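Non-structural protein 3 (Porcine deltacoronavirus, PDB 6LN0) is a multidomain viral replication protein, captured here with a macro domain, which in relatives binds ADP-ribose, and a papain-like protease domain with a four-cysteine zinc site. Local coordinates at residues 31-36 against 44-49. Sequence-based numbering, arbitrary orientation.
Sequences LVNPAN and GAARAI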
ATOM      1  N   LEU A  31     -31.718 -27.357  11.620  1.00 55.06           N
ATOM      2  CA  LEU A  31     -32.102 -27.220  10.227  1.00 50.64           C
ATOM      3  C   LEU A  31     -33.171 -26.151  10.147  1.00 48.13           C
ATOM      4  O   LEU A  31     -34.232 -26.294  10.766  1.00 51.79           O
ATOM      5  CB  LEU A  31     -32.610 -28.551   9.685  1.00 46.91           C
ATOM      6  CG  LEU A  31     -33.141 -28.573   8.265  1.00 51.31           C
ATOM      7  CD1 LEU A  31     -31.999 -28.361   7.278  1.00 53.92           C
ATOM      8  CD2 LEU A  31     -33.839 -29.900   8.008  1.00 53.27           C
ATOM      9  N   VAL A  32     -32.894 -25.076   9.403  1.00 44.60           N
ATOM     10  CA  VAL A  32     -33.851 -23.985   9.258  1.00 48.52           C
ATOM     11  C   VAL A  32     -34.829 -24.300   8.134  1.00 47.74           C
ATOM     12  O   VAL A  32     -34.437 -24.736   7.046  1.00 45.26           O
ATOM     13  CB  VAL A  32     -33.148 -22.637   8.999  1.00 48.12           C
ATOM     14  CG1 VAL A  32     -34.188 -21.553   8.948  1.00 48.07           C
ATOM     15  CG2 VAL A  32     -32.130 -22.313  10.084  1.00 50.25           C
ATOM     16  N   ASN A  33     -36.104 -24.036   8.388  1.00 49.17           N
ATOM     17  CA  ASN A  33     -37.189 -24.302   7.443  1.00 53.76           C
ATOM     18  C   ASN A  33     -37.852 -22.987   7.068  1.00 50.31           C
ATOM     19  O   ASN A  33     -38.547 -22.384   7.908  1.00 49.77           O
ATOM     20  CB  ASN A  33     -38.212 -25.265   8.052  1.00 51.47           C
ATOM     21  CG  ASN A  33     -39.376 -25.589   7.104  1.00 59.55           C
ATOM     22  OD1 ASN A  33     -40.105 -24.699   6.633  1.00 58.83           O
ATOM     23  ND2 ASN A  33     -39.570 -26.880   6.846  1.00 62.62           N
ATOM     24  N   PRO A  34     -37.691 -22.507   5.849  1.00 54.68           N
ATOM     25  CA  PRO A  34     -38.317 -21.239   5.454  1.00 53.97           C
ATOM     26  C   PRO A  34     -39.769 -21.478   5.061  1.00 59.45           C
ATOM     27  O   PRO A  34     -40.061 -22.080   4.022  1.00 59.43           O
ATOM     28  CB  PRO A  34     -37.455 -20.783   4.266  1.00 53.39           C
ATOM     29  CG  PRO A  34     -36.259 -21.703   4.247  1.00 52.04           C
ATOM     30  CD  PRO A  34     -36.780 -22.999   4.811  1.00 57.61           C
ATOM     31  N   ALA A  35     -40.685 -21.004   5.898  1.00 52.87           N
ATOM     32  CA  ALA A  35     -42.033 -21.518   5.955  1.00 56.74           C
ATOM     33  C   ALA A  35     -43.027 -20.379   5.821  1.00 64.58           C
ATOM     34  O   ALA A  35     -42.668 -19.197   5.855  1.00 63.66           O
ATOM     35  CB  ALA A  35     -42.280 -22.272   7.270  1.00 56.11           C
ATOM     36  N   ASN A  36     -44.296 -20.751   5.668  1.00 64.66           N
ATOM     37  CA  ASN A  36     -45.390 -19.799   5.764  1.00 63.13           C
ATOM     38  C   ASN A  36     -46.042 -19.951   7.129  1.00 61.32           C
ATOM     39  O   ASN A  36     -45.817 -20.931   7.831  1.00 63.39           O
ATOM     40  CB  ASN A  36     -46.409 -20.016   4.647  1.00 65.60           C
ATOM     41  CG  ASN A  36     -47.041 -21.389   4.695  1.00 70.09           C
ATOM     42  OD1 ASN A  36     -47.878 -21.670   5.558  1.00 69.89           O
ATOM     43  ND2 ASN A  36     -46.636 -22.261   3.767  1.00 71.02           N
ATOM     44  N   GLY A  44     -40.557 -25.740  -2.215  1.00 67.75           N
ATOM     45  CA  GLY A  44     -39.236 -25.232  -1.937  1.00 68.02           C
ATOM     46  C   GLY A  44     -38.502 -26.124  -0.960  1.00 71.42           C
ATOM     47  O   GLY A  44     -38.739 -27.339  -0.878  1.00 72.35           O
ATOM     48  N   ALA A  45     -37.593 -25.504  -0.202  1.00 61.93           N
ATOM     49  CA  ALA A  45     -36.910 -26.215   0.873  1.00 66.25           C
ATOM     50  C   ALA A  45     -37.885 -26.735   1.927  1.00 62.03           C
ATOM     51  O   ALA A  45     -37.634 -27.785   2.527  1.00 57.53           O
ATOM     52  CB  ALA A  45     -35.868 -25.302   1.519  1.00 62.44           C
ATOM     53  N   ALA A  46     -39.010 -26.033   2.142  1.00 61.11           N
ATOM     54  CA  ALA A  46     -39.929 -26.380   3.223  1.00 56.05           C
ATOM     55  C   ALA A  46     -40.611 -27.722   2.973  1.00 68.05           C
ATOM     56  O   ALA A  46     -40.799 -28.514   3.906  1.00 68.51           O
ATOM     57  CB  ALA A  46     -40.971 -25.275   3.403  1.00 59.27           C
ATOM     58  N   ARG A  47     -41.005 -27.995   1.726  1.00 69.41           N
ATOM     59  CA  ARG A  47     -41.541 -29.316   1.423  1.00 66.95           C
ATOM     60  C   ARG A  47     -40.443 -30.369   1.382  1.00 67.37           C
ATOM     61  O   ARG A  47     -40.726 -31.548   1.620  1.00 72.12           O
ATOM     62  CB  ARG A  47     -42.308 -29.302   0.099  1.00 69.41           C
ATOM     63  CG  ARG A  47     -43.290 -30.454  -0.073  1.00 70.34           C
ATOM     64  CD  ARG A  47     -42.858 -31.417  -1.175  1.00 78.08           C
ATOM     65  NE  ARG A  47     -43.955 -32.288  -1.607  1.00 83.97           N
ATOM     66  CZ  ARG A  47     -44.889 -31.929  -2.489  1.00 81.27           C
ATOM     67  NH1 ARG A  47     -44.842 -30.722  -3.031  1.00 77.82           N
ATOM     68  NH2 ARG A  47     -45.867 -32.770  -2.833  1.00 69.28           N
ATOM     69  N   ALA A  48     -39.199 -29.984   1.093  1.00 60.51           N
ATOM     70  CA  ALA A  48     -38.127 -30.973   1.095  1.00 60.30           C
ATOM     71  C   ALA A  48     -37.757 -31.379   2.514  1.00 62.53           C
ATOM     72  O   ALA A  48     -37.254 -32.488   2.738  1.00 61.52           O
ATOM     73  CB  ALA A  48     -36.906 -30.433   0.358  1.00 54.36           C
ATOM     74  N   ILE A  49     -37.988 -30.486   3.475  1.00 62.80           N
ATOM     75  CA  ILE A  49     -37.746 -30.806   4.875  1.00 65.16           C
ATOM     76  C   ILE A  49     -38.886 -31.655   5.411  1.00 61.02           C
ATOM     77  O   ILE A  49     -38.665 -32.645   6.116  1.00 61.68           O
ATOM     78  CB  ILE A  49     -37.566 -29.506   5.694  1.00 57.42           C
ATOM     79  CG1 ILE A  49     -36.290 -28.774   5.276  1.00 58.03           C
ATOM     80  CG2 ILE A  49     -37.521 -29.808   7.192  1.00 51.10           C
ATOM     81  CD1 ILE A  49     -36.231 -27.290   5.724  1.00 54.29           C
TER
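Asn33 and Ile49 form the heart of this contact, a worked example of a helix packed on a strand around a buried amide. Extended away from its backbone N (chi1 -180°), Asn33 sends its carboxamide over the helix: ND2 lies 3.5 Å from Ile49 CB, while OD1 turns to the preceding helical turn, 3.4 Å from Ala46 CB. These are van der Waals contacts; the amide's polar anchor comes from the intervening loop, where ND2 hydrogen-bonds Asn41 OD1 and so limits rotation of the group. Ile49 reaches the strand with CD1, which ends 3.4 Å from Val32 O, whereas its CG2 branch meets Leu31 CD2 tip to tip at 3.8 Å. Ala46, with only a methyl, lets the backbones come close, its CA 5.4 Å from that of Asn33, and its CB also touches Pro34 O.

Packing slackens at the ring of Pro34, whose CD stays 4.1 Å from Ala45 CB; both residues are partly exposed and also lean on Pro120 of the neighbouring strand. Arg47, on the exposed side of the helix, points away from the strand. The strand and helix axes cross at -126°, 6.8 Å apart. A central strand leading through an Asn-rich, glycine-containing loop into a covering helix is characteristic of the macro domain; in related macro domains this loop lies beside the ADP-ribose pocket.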